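Peptidoglycan recognition protein-LC isoform LCx (Drosophila melanogaster, PDB 2F2L) recognises bacterial peptidoglycan fragments through its extracellular amidase-like domain and probably acts as a receptor for them in fly innate immunity. Local coordinates at residues B[38-48]-B[69-77]. Numbering follows the deposited sequence.
Sequences CESREVCSARV and LVGGDGRVY. With CIT (citric acid), chain H.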
loop_
_atom_site.group_PDB
_atom_site.type_symbol
_atom_site.label_atom_id
_atom_site.label_comp_id
_atom_site.label_asym_id
_atom_site.label_seq_id
_atom_site.Cartn_x
_atom_site.Cartn_y
_atom_site.Cartn_z
ATOM N N CYS B 38 9.556 6.954 8.149
ATOM C CA CYS B 38 9.223 8.068 8.999
ATOM C C CYS B 38 10.385 8.350 9.964
ATOM O O CYS B 38 11.157 7.443 10.283
ATOM C CB CYS B 38 7.924 7.744 9.744
ATOM S SG CYS B 38 7.989 6.250 10.790
ATOM N N GLU B 39 10.525 9.599 10.403
ATOM C CA GLU B 39 11.706 10.011 11.173
ATOM C C GLU B 39 11.381 10.792 12.437
ATOM O O GLU B 39 12.279 11.363 13.053
ATOM C CB GLU B 39 12.637 10.881 10.304
ATOM C CG GLU B 39 12.738 10.480 8.845
ATOM C CD GLU B 39 13.314 9.098 8.654
ATOM O OE1 GLU B 39 13.844 8.543 9.647
ATOM O OE2 GLU B 39 13.238 8.572 7.517
ATOM N N SER B 40 10.106 10.829 12.814
ATOM C CA SER B 40 9.668 11.612 13.961
ATOM C C SER B 40 8.411 11.007 14.563
ATOM O O SER B 40 7.692 10.287 13.889
ATOM C CB SER B 40 9.373 13.049 13.523
ATOM O OG SER B 40 8.267 13.098 12.631
ATOM N N ARG B 41 8.121 11.335 15.822
ATOM C CA ARG B 41 6.926 10.789 16.487
ATOM C C ARG B 41 5.625 11.121 15.714
ATOM O O ARG B 41 4.759 10.263 15.514
ATOM C CB ARG B 41 6.857 11.289 17.932
ATOM C CG ARG B 41 5.697 10.703 18.684
ATOM C CD ARG B 41 5.714 11.009 20.154
ATOM N NE ARG B 41 4.425 10.621 20.714
ATOM C CZ ARG B 41 4.144 10.460 22.008
ATOM N NH1 ARG B 41 5.052 10.656 22.948
ATOM N NH2 ARG B 41 2.916 10.084 22.353
ATOM N N GLU B 42 5.512 12.369 15.270
ATOM C CA GLU B 42 4.363 12.817 14.488
ATOM C C GLU B 42 4.164 12.012 13.183
ATOM O O GLU B 42 3.053 11.557 12.869
ATOM C CB GLU B 42 4.527 14.305 14.160
ATOM C CG GLU B 42 3.442 14.837 13.244
ATOM C CD GLU B 42 3.410 16.353 13.151
ATOM O OE1 GLU B 42 4.425 16.953 12.718
ATOM O OE2 GLU B 42 2.350 16.937 13.481
ATOM N N VAL B 43 5.227 11.867 12.406
ATOM C CA VAL B 43 5.101 11.175 11.122
ATOM C C VAL B 43 4.882 9.680 11.356
ATOM O O VAL B 43 4.009 9.102 10.721
ATOM C CB VAL B 43 6.277 11.437 10.169
ATOM C CG1 VAL B 43 6.086 10.665 8.849
ATOM C CG2 VAL B 43 6.375 12.916 9.851
ATOM N N CYS B 44 5.625 9.063 12.289
ATOM C CA CYS B 44 5.490 7.617 12.529
ATOM C C CYS B 44 4.123 7.264 13.103
ATOM O O CYS B 44 3.569 6.217 12.774
ATOM C CB CYS B 44 6.609 7.084 13.431
ATOM S SG CYS B 44 8.256 7.148 12.649
ATOM N N SER B 45 3.574 8.143 13.938
ATOM C CA SER B 45 2.237 7.940 14.486
ATOM C C SER B 45 1.220 7.962 13.356
ATOM O O SER B 45 0.294 7.156 13.330
ATOM C CB SER B 45 1.902 9.013 15.521
ATOM O OG SER B 45 2.760 8.944 16.657
ATOM N N ALA B 46 1.426 8.867 12.401
ATOM C CA ALA B 46 0.579 8.953 11.227
ATOM C C ALA B 46 0.613 7.652 10.445
ATOM O O ALA B 46 -0.428 7.134 10.075
ATOM C CB ALA B 46 1.012 10.127 10.332
ATOM N N ARG B 47 1.812 7.111 10.229
ATOM C CA ARG B 47 1.995 5.857 9.477
ATOM C C ARG B 47 1.325 4.677 10.127
ATOM O O ARG B 47 0.808 3.806 9.434
ATOM C CB ARG B 47 3.488 5.517 9.282
ATOM C CG ARG B 47 4.284 6.582 8.567
ATOM C CD ARG B 47 4.146 6.534 7.075
ATOM N NE ARG B 47 5.107 7.440 6.470
ATOM C CZ ARG B 47 4.870 8.708 6.150
ATOM N NH1 ARG B 47 3.676 9.241 6.328
ATOM N NH2 ARG B 47 5.839 9.449 5.626
ATOM N N VAL B 48 1.357 4.631 11.458
ATOM C CA VAL B 48 0.825 3.493 12.196
ATOM C C VAL B 48 -0.702 3.539 12.244
ATOM O O VAL B 48 -1.356 2.499 12.192
ATOM C CB VAL B 48 1.398 3.415 13.626
ATOM C CG1 VAL B 48 0.766 2.262 14.388
ATOM C CG2 VAL B 48 2.927 3.257 13.583
ATOM N N LEU B 69 5.518 -2.355 16.244
ATOM C CA LEU B 69 6.141 -1.798 15.046
ATOM C C LEU B 69 7.312 -0.941 15.488
ATOM O O LEU B 69 7.295 -0.418 16.597
ATOM C CB LEU B 69 5.166 -0.937 14.230
ATOM C CG LEU B 69 3.839 -1.511 13.775
ATOM C CD1 LEU B 69 2.751 -1.360 14.839
ATOM C CD2 LEU B 69 3.429 -0.828 12.443
ATOM N N VAL B 70 8.307 -0.789 14.626
ATOM C CA VAL B 70 9.517 0.006 14.934
ATOM C C VAL B 70 9.642 1.129 13.937
ATOM O O VAL B 70 9.740 0.878 12.723
ATOM C CB VAL B 70 10.780 -0.875 14.846
ATOM C CG1 VAL B 70 12.006 -0.099 15.281
ATOM C CG2 VAL B 70 10.591 -2.115 15.714
ATOM N N GLY B 71 9.680 2.362 14.436
ATOM C CA GLY B 71 9.756 3.517 13.572
ATOM C C GLY B 71 11.170 3.975 13.286
ATOM O O GLY B 71 12.085 3.682 14.047
ATOM N N GLY B 72 11.325 4.741 12.205
ATOM C CA GLY B 72 12.619 5.336 11.844
ATOM C C GLY B 72 13.047 6.437 12.785
ATOM O O GLY B 72 14.172 6.933 12.702
ATOM N N ASP B 73 12.149 6.833 13.679
ATOM C CA ASP B 73 12.502 7.697 14.807
ATOM C C ASP B 73 13.183 6.941 15.968
ATOM O O ASP B 73 13.551 7.547 16.970
ATOM C CB ASP B 73 11.256 8.429 15.330
ATOM C CG ASP B 73 10.183 7.477 15.863
ATOM O OD1 ASP B 73 10.324 6.244 15.682
ATOM O OD2 ASP B 73 9.199 7.963 16.462
ATOM N N GLY B 74 13.309 5.630 15.860
ATOM C CA GLY B 74 13.841 4.823 16.950
ATOM C C GLY B 74 12.849 4.485 18.054
ATOM O O GLY B 74 13.238 3.940 19.086
ATOM N N ARG B 75 11.582 4.826 17.878
ATOM C CA ARG B 75 10.558 4.504 18.886
ATOM C C ARG B 75 9.838 3.223 18.477
ATOM O O ARG B 75 9.734 2.902 17.294
ATOM C CB ARG B 75 9.538 5.635 19.038
ATOM C CG ARG B 75 10.120 6.927 19.582
ATOM C CD ARG B 75 9.030 7.977 19.846
ATOM N NE ARG B 75 9.624 9.227 20.355
ATOM C CZ ARG B 75 10.230 10.154 19.613
ATOM N NH1 ARG B 75 10.317 10.037 18.297
ATOM N NH2 ARG B 75 10.755 11.215 20.191
ATOM N N VAL B 76 9.362 2.503 19.480
ATOM C CA VAL B 76 8.559 1.324 19.294
ATOM C C VAL B 76 7.111 1.744 19.499
ATOM O O VAL B 76 6.789 2.453 20.458
ATOM C CB VAL B 76 8.921 0.221 20.305
ATOM C CG1 VAL B 76 8.022 -0.971 20.131
ATOM C CG2 VAL B 76 10.411 -0.178 20.154
ATOM N N TYR B 77 6.268 1.307 18.564
ATOM C CA TYR B 77 4.839 1.595 18.559
ATOM C C TYR B 77 4.144 0.296 18.891
ATOM O O TYR B 77 4.247 -0.656 18.137
ATOM C CB TYR B 77 4.436 2.137 17.175
ATOM C CG TYR B 77 5.020 3.490 16.985
ATOM C CD1 TYR B 77 4.272 4.629 17.283
ATOM C CD2 TYR B 77 6.352 3.645 16.614
ATOM C CE1 TYR B 77 4.811 5.875 17.176
ATOM C CE2 TYR B 77 6.905 4.891 16.487
ATOM C CZ TYR B 77 6.128 6.012 16.788
ATOM O OH TYR B 77 6.648 7.269 16.692
HETATM C C1 CIT H . 10.429 14.120 17.037
HETATM O O1 CIT H . 9.394 14.819 16.975
HETATM O O2 CIT H . 10.318 12.888 17.140
HETATM C C2 CIT H . 11.779 14.789 16.964
HETATM C C3 CIT H . 12.943 13.809 17.108
HETATM O O7 CIT H . 12.882 13.170 18.413
HETATM C C4 CIT H . 14.235 14.616 16.913
HETATM C C5 CIT H . 15.526 13.841 17.133
HETATM O O3 CIT H . 16.620 14.304 16.715
HETATM O O4 CIT H . 15.534 12.756 17.750
HETATM C C6 CIT H . 12.819 12.737 16.033
HETATM O O5 CIT H . 12.706 13.108 14.838
HETATM O O6 CIT H . 12.816 11.510 16.360
#
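Arg41 and Arg75 meet around a citrate, probably from the crystallisation liquor: its O2 accepts from Arg41 N at 3.0 Å, in the first turn of helix 41-58, and from Arg75 NH1 at 3.1 Å. CB of Arg41 sits over one face of the Arg75 guanidinium, near its rim, while the Arg41 side chain runs on, extended, to the carbonyl of Glu8. Asp73, on the type I turn between strands 68-70 and 76-78, holds Arg75 and Tyr77 through its carboxylate. With chi1 at 62°, its CG lies between backbone N and carbonyl carbon, and OD1 takes Arg75 N in an Asx turn. OD2 is gripped from opposite faces of the carboxylate: Arg75 NH1 makes a salt bridge at 3.0 Å, and Tyr77 OH donates at 2.7 Å on the syn side. The second of these bonds holds the phenol end, and the helix packs on the ring. Cys44 CB approaches Tyr77 OH to 3.3 Å, Ser45 OG lies at the ring edge, and Val48 CG2 rests 4.0 Å from Tyr77 CG. Val48 CG1 meets Leu69 CD1 tip to tip. At the other end, the disulfide between Cys38 and Cys44 ties the loop to the helix, with Cys44 SG 3.8 Å from Asp73 CG. Gly72 CA lies 3.0 Å from Cys38 O, a bent CA-H...O contact (121° at H). Ser40 caps the helix through OG, accepting from Val43 N. The arrangement seats a disulfide-braced helix start on a beta hairpin of the central mixed sheet, beside the peptidoglycan pocket, as in the amidase-like fold of peptidoglycan recognition proteins.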